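Local coordinates for protein tryptophanyl-tRNA synthetase (Cryptosporidium parvum Iowa II, PDB 3HV0) that probably catalyses the ATP-dependent joining of L-tryptophan to tRNA(Trp), releasing AMP and diphosphate, and binds tryptophan, at residues A[60-65]-A[221-226]; A[204-209]-A[247-252]. All coordinates share one frame; numbering follows the deposited sequence.

How the contacts relate
This chain is the C-terminal two thirds of a longer protein and contains the class I synthetase core. From the N terminus, 60-65 leaves strand 56-60 and enters helix 62-70; contact 1 then closes a loop of 155 residues to 221-226, on strand 222-227. Segment 204-209, between helices 192-202 and 211-214, lies inside that loop, but its partner 247-252 lies beyond it, so the two contacts cross. They meet in the mixed sheet, where strands 222-227 and 250-254 are parallel neighbours joined through helix 231-240, a beta-alpha-beta crossover. Probable hydrogen bonds from Val224 N to Ser250 O and between Ser250 OG and Asp61 O link the two contacts.

Contact 1: A[60-65]-A[221-226]; sequences RDFEKI and HCLVPH. With TRP (tryptophan), chain C.
Ile65, in the first turn of helix 62-70, and Leu223, on strand 222-227, bring the two backbones closest, with 7.2 Å between their CA atoms, a spacing that leaves the meeting to side chains. Leu223 carries the strand's side of the contact: its CB points at the helix, and with CG anti to the backbone N (chi1 177°) one methyl goes to the phenyl ring of Phe62 and the other lies between that ring and Ile65. CD2 reaches the rim of the Phe62 ring in the ring plane, 3.8 Å from CE1, while CD1 lies 4.1 Å from both Phe62 CD1 and Ile65 CD1. Ile65 comes across the leucine at about a right angle, its CG1 3.9 Å from Leu223 CB. Phe62 and Ile65 both leave the backbone in other directions, and their ends bend back to the strand. For Phe62 this follows from a chi1 of 180°, which extends the ring away from its own N. Asp61 has left-handed helical backbone angles (phi 52°), which aspartate tolerates better than most residues, and its carboxylate is salt-bridged to Arg238.

The strand's alternation divides the labour. Leucine suits position 223 because its branched end fits between the phenyl ring and the isoleucine chain in a buried place, whereas Val224 and His226 serve the tryptophan pocket: Val224 CG1 is 4.0 Å and His226 CB 3.6 Å from CH2 of the bound indole. The Pro225 carbonyl also approaches CH2, at 3.6 Å, and is hydrogen-bonded to Thr79, while Tyr78 and Glu118 bind the ligand itself. The contact therefore rests on burial of hydrocarbon surface and van der Waals contact: it seats the start of helix 62-70 against the back of a strand whose other side lines the amino-acid site, leaving polar recognition to that pocket.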
ATOM      1  N   ARG A  60      -4.752 -14.979  23.106  1.00 24.84           N
ATOM      2  CA  ARG A  60      -3.604 -15.705  22.563  1.00 24.54           C
ATOM      3  C   ARG A  60      -2.334 -15.136  23.180  1.00 24.32           C
ATOM      4  O   ARG A  60      -2.031 -13.963  23.015  1.00 23.48           O
ATOM      5  CB  ARG A  60      -3.530 -15.536  21.051  1.00 24.76           C
ATOM      6  CG  ARG A  60      -4.770 -15.988  20.351  1.00 25.49           C
ATOM      7  CD  ARG A  60      -4.627 -16.036  18.834  1.00 25.72           C
ATOM      8  NE  ARG A  60      -5.222 -17.286  18.355  1.00 27.54           N
ATOM      9  CZ  ARG A  60      -5.964 -17.428  17.263  1.00 28.69           C
ATOM     10  NH1 ARG A  60      -6.220 -16.395  16.474  1.00 31.70           N
ATOM     11  NH2 ARG A  60      -6.444 -18.622  16.952  1.00 28.23           N
ATOM     12  N   ASP A  61      -1.614 -15.974  23.915  1.00 24.73           N
ATOM     13  CA  ASP A  61      -0.321 -15.628  24.515  1.00 24.95           C
ATOM     14  C   ASP A  61      -0.354 -14.347  25.335  1.00 25.00           C
ATOM     15  O   ASP A  61       0.639 -13.609  25.358  1.00 25.55           O
ATOM     16  CB  ASP A  61       0.782 -15.535  23.443  1.00 25.13           C
ATOM     17  CG  ASP A  61       1.121 -16.883  22.817  1.00 25.27           C
ATOM     18  OD1 ASP A  61       0.708 -17.938  23.324  1.00 25.86           O
ATOM     19  OD2 ASP A  61       1.814 -16.889  21.796  1.00 27.09           O
ATOM     20  N   PHE A  62      -1.489 -14.078  25.979  1.00 24.74           N
ATOM     21  CA  PHE A  62      -1.566 -13.039  26.999  1.00 24.80           C
ATOM     22  C   PHE A  62      -0.654 -13.401  28.171  1.00 25.01           C
ATOM     23  O   PHE A  62      -0.103 -12.525  28.806  1.00 25.32           O
ATOM     24  CB  PHE A  62      -3.007 -12.853  27.482  1.00 24.84           C
ATOM     25  CG  PHE A  62      -3.172 -11.791  28.556  1.00 24.91           C
ATOM     26  CD1 PHE A  62      -2.979 -10.447  28.268  1.00 24.61           C
ATOM     27  CD2 PHE A  62      -3.530 -12.141  29.844  1.00 25.39           C
ATOM     28  CE1 PHE A  62      -3.125  -9.484  29.242  1.00 24.44           C
ATOM     29  CE2 PHE A  62      -3.682 -11.173  30.831  1.00 25.05           C
ATOM     30  CZ  PHE A  62      -3.469  -9.849  30.533  1.00 25.17           C
ATOM     31  N   GLU A  63      -0.481 -14.686  28.447  1.00 25.27           N
ATOM     32  CA  GLU A  63       0.456 -15.113  29.516  1.00 26.04           C
ATOM     33  C   GLU A  63       1.914 -14.701  29.198  1.00 26.05           C
ATOM     34  O   GLU A  63       2.693 -14.451  30.099  1.00 25.83           O
ATOM     35  CB  GLU A  63       0.318 -16.618  29.854  1.00 25.84           C
ATOM     36  CG  GLU A  63       0.935 -17.623  28.870  1.00 27.03           C
ATOM     37  CD  GLU A  63       0.262 -17.647  27.513  1.00 29.64           C
ATOM     38  OE1 GLU A  63      -0.885 -17.149  27.410  1.00 28.63           O
ATOM     39  OE2 GLU A  63       0.896 -18.158  26.548  1.00 31.57           O
ATOM     40  N   LYS A  64       2.249 -14.561  27.918  1.00 26.32           N
ATOM     41  CA  LYS A  64       3.560 -14.027  27.529  1.00 26.41           C
ATOM     42  C   LYS A  64       3.745 -12.571  27.972  1.00 26.35           C
ATOM     43  O   LYS A  64       4.824 -12.205  28.418  1.00 26.27           O
ATOM     44  CB  LYS A  64       3.777 -14.140  26.010  1.00 26.40           C
ATOM     45  N   ILE A  65       2.693 -11.757  27.867  1.00 26.05           N
ATOM     46  CA  ILE A  65       2.769 -10.346  28.291  1.00 26.16           C
ATOM     47  C   ILE A  65       3.067 -10.203  29.797  1.00 27.06           C
ATOM     48  O   ILE A  65       3.886  -9.371  30.220  1.00 27.33           O
ATOM     49  CB  ILE A  65       1.475  -9.582  27.978  1.00 26.32           C
ATOM     50  CG1 ILE A  65       1.382  -9.272  26.475  1.00 25.47           C
ATOM     51  CG2 ILE A  65       1.410  -8.279  28.771  1.00 26.16           C
ATOM     52  CD1 ILE A  65       1.311 -10.484  25.626  1.00 23.18           C
ATOM     53  N   HIS A 221       7.357  -6.710  22.572  1.00 22.16           N
ATOM     54  CA  HIS A 221       6.140  -7.470  22.409  1.00 21.73           C
ATOM     55  C   HIS A 221       4.963  -6.532  22.251  1.00 21.54           C
ATOM     56  O   HIS A 221       4.937  -5.442  22.814  1.00 21.04           O
ATOM     57  CB  HIS A 221       5.900  -8.408  23.591  1.00 21.76           C
ATOM     58  CG  HIS A 221       6.745  -9.651  23.572  1.00 22.30           C
ATOM     59  ND1 HIS A 221       7.953  -9.751  24.239  1.00 22.01           N
ATOM     60  CD2 HIS A 221       6.538 -10.859  22.992  1.00 22.21           C
ATOM     61  CE1 HIS A 221       8.461 -10.957  24.052  1.00 21.50           C
ATOM     62  NE2 HIS A 221       7.624 -11.648  23.296  1.00 21.73           N
ATOM     63  N   CYS A 222       3.989  -6.968  21.464  1.00 21.32           N
ATOM     64  CA  CYS A 222       2.790  -6.190  21.235  1.00 21.62           C
ATOM     65  C   CYS A 222       1.604  -6.958  21.769  1.00 21.66           C
ATOM     66  O   CYS A 222       1.537  -8.170  21.590  1.00 21.86           O
ATOM     67  CB  CYS A 222       2.594  -5.953  19.748  1.00 21.54           C
ATOM     68  SG  CYS A 222       0.922  -5.368  19.346  1.00 23.92           S
ATOM     69  N   LEU A 223       0.684  -6.258  22.427  1.00 21.71           N
ATOM     70  CA  LEU A 223      -0.571  -6.856  22.891  1.00 21.73           C
ATOM     71  C   LEU A 223      -1.708  -6.158  22.220  1.00 21.69           C
ATOM     72  O   LEU A 223      -1.780  -4.937  22.257  1.00 22.17           O
ATOM     73  CB  LEU A 223      -0.757  -6.721  24.409  1.00 21.42           C
ATOM     74  CG  LEU A 223      -2.093  -7.256  24.940  1.00 20.43           C
ATOM     75  CD1 LEU A 223      -2.271  -8.708  24.599  1.00 20.68           C
ATOM     76  CD2 LEU A 223      -2.236  -7.097  26.433  1.00 20.09           C
ATOM     77  N   VAL A 224      -2.621  -6.942  21.655  1.00 21.92           N
ATOM     78  CA  VAL A 224      -3.689  -6.431  20.792  1.00 20.95           C
ATOM     79  C   VAL A 224      -5.058  -6.796  21.345  1.00 21.23           C
ATOM     80  O   VAL A 224      -5.507  -7.947  21.200  1.00 20.34           O
ATOM     81  CB  VAL A 224      -3.547  -7.024  19.412  1.00 21.32           C
ATOM     82  CG1 VAL A 224      -4.615  -6.408  18.414  1.00 20.35           C
ATOM     83  CG2 VAL A 224      -2.109  -6.854  18.927  1.00 20.00           C
ATOM     84  N   PRO A 225      -5.721  -5.830  22.012  1.00 21.98           N
ATOM     85  CA  PRO A 225      -7.144  -5.921  22.381  1.00 22.25           C
ATOM     86  C   PRO A 225      -8.053  -5.798  21.171  1.00 22.60           C
ATOM     87  O   PRO A 225      -7.904  -4.874  20.382  1.00 22.57           O
ATOM     88  CB  PRO A 225      -7.346  -4.712  23.289  1.00 22.20           C
ATOM     89  CG  PRO A 225      -6.017  -4.457  23.882  1.00 22.64           C
ATOM     90  CD  PRO A 225      -5.040  -4.773  22.778  1.00 22.44           C
ATOM     91  N   HIS A 226      -8.993  -6.713  21.018  1.00 23.22           N
ATOM     92  CA  HIS A 226      -9.931  -6.601  19.891  1.00 23.85           C
ATOM     93  C   HIS A 226     -11.231  -7.380  20.090  1.00 24.24           C
ATOM     94  O   HIS A 226     -11.298  -8.333  20.863  1.00 24.86           O
ATOM     95  CB  HIS A 226      -9.239  -6.991  18.568  1.00 23.20           C
ATOM     96  CG  HIS A 226      -8.725  -8.399  18.524  1.00 23.00           C
ATOM     97  ND1 HIS A 226      -9.521  -9.473  18.186  1.00 23.32           N
ATOM     98  CD2 HIS A 226      -7.475  -8.900  18.692  1.00 22.54           C
ATOM     99  CE1 HIS A 226      -8.794 -10.580  18.194  1.00 20.97           C
ATOM    100  NE2 HIS A 226      -7.549 -10.260  18.490  1.00 19.47           N
TER
HETATM  101  N   TRP C   1     -10.753  -3.062  10.962  1.00 40.92           N
HETATM  102  CA  TRP C   1     -11.148  -2.824  12.381  1.00 41.82           C
HETATM  103  C   TRP C   1     -12.639  -2.530  12.462  1.00 42.03           C
HETATM  104  O   TRP C   1     -13.255  -2.146  11.451  1.00 42.03           O
HETATM  105  CB  TRP C   1     -10.334  -1.688  13.033  1.00 41.01           C
HETATM  106  CG  TRP C   1      -8.991  -2.128  13.566  1.00 40.98           C
HETATM  107  CD1 TRP C   1      -7.760  -1.884  13.008  1.00 39.94           C
HETATM  108  CD2 TRP C   1      -8.736  -2.870  14.770  1.00 40.06           C
HETATM  109  NE1 TRP C   1      -6.771  -2.424  13.786  1.00 39.06           N
HETATM  110  CE2 TRP C   1      -7.341  -3.047  14.864  1.00 39.94           C
HETATM  111  CE3 TRP C   1      -9.547  -3.398  15.770  1.00 39.82           C
HETATM  112  CZ2 TRP C   1      -6.743  -3.730  15.920  1.00 41.23           C
HETATM  113  CZ3 TRP C   1      -8.951  -4.080  16.815  1.00 41.50           C
HETATM  114  CH2 TRP C   1      -7.558  -4.250  16.875  1.00 40.91           C
HETATM  115  OXT TRP C   1     -13.229  -2.692  13.546  1.00 42.53           O

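Contact 2: A[204-209]-A[247-252]; sequences PAFSSS and LKPSSI
Ala205 and Phe206 turn to Pro249 and Leu247 in two different ways, one through a methyl group and the other through a ring edge. The alanine methyl points toward the other segment and rests on the pyrrolidine ring, 3.7 Å from Pro249 CB and 3.8 Å from its CG; a side chain this short allows the two backbones to come close, with Ala205 CA 5.9 Å from Pro249 CA. Phe206 starts off to one side, but placing CG beside its own backbone N (chi1 -61°) swings the far part of the ring back to the other segment. There its edge meets the Leu247 carbonyl: CE1 lies 3.3 Å from Leu247 O, with the oxygen in the ring plane. The slightly positive rim of an aromatic ring is a favourable neighbour for such an oxygen. The same CE1 also passes Pro249 CD more loosely, obliquely to the ring.

Leu247 O has a second partner. One water donates to it and to Ala205 O, at 2.9 Å and 2.8 Å, so that two carbonyls, which could not bond each other, are bridged. Proline suits position 249 as a rigid apolar block leading into strand 250-254. On the other segment, Ser209 N bonds to Phe206 O and closes the short 3-10 turn 207-209.

In the fold, Ala205, whose side chain is about 8 Å from the bound tryptophan, also lies against Cys222 of strand 222-227 and Tyr78 of strand 76-81. Phe206 meets the ring of Tyr246 and Ile171 of helix 157-174, placing the loop between that helix and the sheet.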
ATOM      1  N   PRO A 204       0.897  -2.945  12.271  1.00 23.45           N
ATOM      2  CA  PRO A 204       1.181  -2.289  13.544  1.00 23.42           C
ATOM      3  C   PRO A 204       1.382  -3.249  14.714  1.00 23.27           C
ATOM      4  O   PRO A 204       1.872  -2.816  15.776  1.00 24.08           O
ATOM      5  CB  PRO A 204      -0.046  -1.396  13.777  1.00 23.46           C
ATOM      6  CG  PRO A 204      -0.684  -1.234  12.421  1.00 22.96           C
ATOM      7  CD  PRO A 204      -0.401  -2.516  11.708  1.00 23.85           C
ATOM      8  N   ALA A 205       1.043  -4.530  14.555  1.00 22.69           N
ATOM      9  CA  ALA A 205       1.363  -5.507  15.623  1.00 22.52           C
ATOM     10  C   ALA A 205       2.876  -5.852  15.691  1.00 22.37           C
ATOM     11  O   ALA A 205       3.283  -6.692  16.485  1.00 22.29           O
ATOM     12  CB  ALA A 205       0.532  -6.744  15.488  1.00 21.31           C
ATOM     13  N   PHE A 206       3.702  -5.224  14.851  1.00 22.65           N
ATOM     14  CA  PHE A 206       5.162  -5.392  14.946  1.00 22.69           C
ATOM     15  C   PHE A 206       5.806  -4.064  15.259  1.00 23.20           C
ATOM     16  O   PHE A 206       5.498  -3.073  14.601  1.00 23.92           O
ATOM     17  CB  PHE A 206       5.782  -5.878  13.642  1.00 22.20           C
ATOM     18  CG  PHE A 206       5.285  -7.207  13.173  1.00 21.62           C
ATOM     19  CD1 PHE A 206       5.390  -8.311  13.981  1.00 22.09           C
ATOM     20  CD2 PHE A 206       4.779  -7.359  11.899  1.00 21.00           C
ATOM     21  CE1 PHE A 206       4.942  -9.540  13.553  1.00 22.24           C
ATOM     22  CE2 PHE A 206       4.351  -8.585  11.460  1.00 21.87           C
ATOM     23  CZ  PHE A 206       4.415  -9.678  12.293  1.00 22.25           C
ATOM     24  N   SER A 207       6.741  -4.075  16.202  1.00 23.42           N
ATOM     25  CA  SER A 207       7.374  -2.867  16.706  1.00 23.86           C
ATOM     26  C   SER A 207       8.230  -2.171  15.669  1.00 24.48           C
ATOM     27  O   SER A 207       8.442  -0.973  15.759  1.00 23.88           O
ATOM     28  CB  SER A 207       8.247  -3.194  17.930  1.00 23.85           C
ATOM     29  OG  SER A 207       9.344  -4.012  17.579  1.00 22.76           O
ATOM     30  N   SER A 208       8.755  -2.936  14.711  1.00 25.41           N
ATOM     31  CA  SER A 208       9.459  -2.335  13.599  1.00 26.31           C
ATOM     32  C   SER A 208       8.603  -1.217  12.959  1.00 26.44           C
ATOM     33  O   SER A 208       9.144  -0.195  12.543  1.00 26.61           O
ATOM     34  CB  SER A 208       9.868  -3.380  12.542  1.00 26.37           C
ATOM     35  OG  SER A 208       8.734  -3.989  11.924  1.00 27.26           O
ATOM     36  N   SER A 209       7.284  -1.385  12.925  1.00 26.57           N
ATOM     37  CA  SER A 209       6.406  -0.417  12.224  1.00 27.04           C
ATOM     38  C   SER A 209       6.285   0.949  12.892  1.00 27.23           C
ATOM     39  O   SER A 209       5.566   1.824  12.390  1.00 27.50           O
ATOM     40  CB  SER A 209       5.030  -1.006  12.031  1.00 26.81           C
ATOM     41  OG  SER A 209       5.106  -2.037  11.076  1.00 27.33           O
ATOM     42  N   LEU A 247       8.517 -10.960  16.606  1.00 22.25           N
ATOM     43  CA  LEU A 247       7.723 -11.542  17.681  1.00 21.74           C
ATOM     44  C   LEU A 247       6.276 -11.706  17.244  1.00 21.94           C
ATOM     45  O   LEU A 247       5.745 -10.870  16.501  1.00 21.95           O
ATOM     46  CB  LEU A 247       7.752 -10.662  18.924  1.00 21.35           C
ATOM     47  CG  LEU A 247       9.092 -10.502  19.616  1.00 20.25           C
ATOM     48  CD1 LEU A 247       8.901  -9.667  20.871  1.00 18.98           C
ATOM     49  CD2 LEU A 247       9.684 -11.859  19.950  1.00 19.62           C
ATOM     50  N   LYS A 248       5.655 -12.793  17.703  1.00 21.80           N
ATOM     51  CA  LYS A 248       4.223 -12.999  17.544  1.00 21.84           C
ATOM     52  C   LYS A 248       3.510 -12.024  18.474  1.00 21.86           C
ATOM     53  O   LYS A 248       3.845 -11.964  19.669  1.00 21.86           O
ATOM     54  CB  LYS A 248       3.850 -14.421  17.941  1.00 22.16           C
ATOM     55  CG  LYS A 248       4.278 -15.519  16.980  1.00 22.33           C
ATOM     56  CD  LYS A 248       3.936 -16.868  17.595  1.00 23.60           C
ATOM     57  CE  LYS A 248       4.158 -18.033  16.637  1.00 24.80           C
ATOM     58  NZ  LYS A 248       2.887 -18.360  15.896  1.00 26.27           N
ATOM     59  N   PRO A 249       2.545 -11.247  17.948  1.00 21.77           N
ATOM     60  CA  PRO A 249       1.773 -10.388  18.839  1.00 21.70           C
ATOM     61  C   PRO A 249       0.777 -11.215  19.653  1.00 21.87           C
ATOM     62  O   PRO A 249       0.281 -12.239  19.191  1.00 22.07           O
ATOM     63  CB  PRO A 249       1.033  -9.474  17.879  1.00 21.51           C
ATOM     64  CG  PRO A 249       0.816 -10.300  16.697  1.00 21.01           C
ATOM     65  CD  PRO A 249       2.042 -11.162  16.566  1.00 21.97           C
ATOM     66  N   SER A 250       0.544 -10.792  20.880  1.00 21.77           N
ATOM     67  CA  SER A 250      -0.466 -11.398  21.730  1.00 21.65           C
ATOM     68  C   SER A 250      -1.783 -10.645  21.593  1.00 20.80           C
ATOM     69  O   SER A 250      -1.791  -9.487  21.214  1.00 19.89           O
ATOM     70  CB  SER A 250      -0.019 -11.318  23.178  1.00 21.39           C
ATOM     71  OG  SER A 250       1.266 -11.870  23.271  1.00 23.28           O
ATOM     72  N   SER A 251      -2.881 -11.291  21.966  1.00 20.68           N
ATOM     73  CA  SER A 251      -4.157 -10.644  21.913  1.00 20.97           C
ATOM     74  C   SER A 251      -5.054 -11.046  23.062  1.00 21.70           C
ATOM     75  O   SER A 251      -4.872 -12.090  23.640  1.00 22.32           O
ATOM     76  CB  SER A 251      -4.842 -10.903  20.555  1.00 20.94           C
ATOM     77  OG  SER A 251      -4.698 -12.237  20.139  1.00 18.86           O
ATOM     78  N   ILE A 252      -5.991 -10.163  23.389  1.00 22.40           N
ATOM     79  CA  ILE A 252      -7.037 -10.402  24.357  1.00 23.29           C
ATOM     80  C   ILE A 252      -8.354  -9.918  23.730  1.00 24.06           C
ATOM     81  O   ILE A 252      -8.425  -8.797  23.242  1.00 24.49           O
ATOM     82  CB  ILE A 252      -6.719  -9.694  25.701  1.00 23.25           C
ATOM     83  CG1 ILE A 252      -7.742 -10.072  26.766  1.00 23.44           C
ATOM     84  CG2 ILE A 252      -6.630  -8.197  25.531  1.00 22.24           C
ATOM     85  CD1 ILE A 252      -7.135 -10.054  28.211  1.00 22.96           C
TER
HETATM   86  O   HOH W   1       4.738  -8.544  17.919  1.00 15.02           O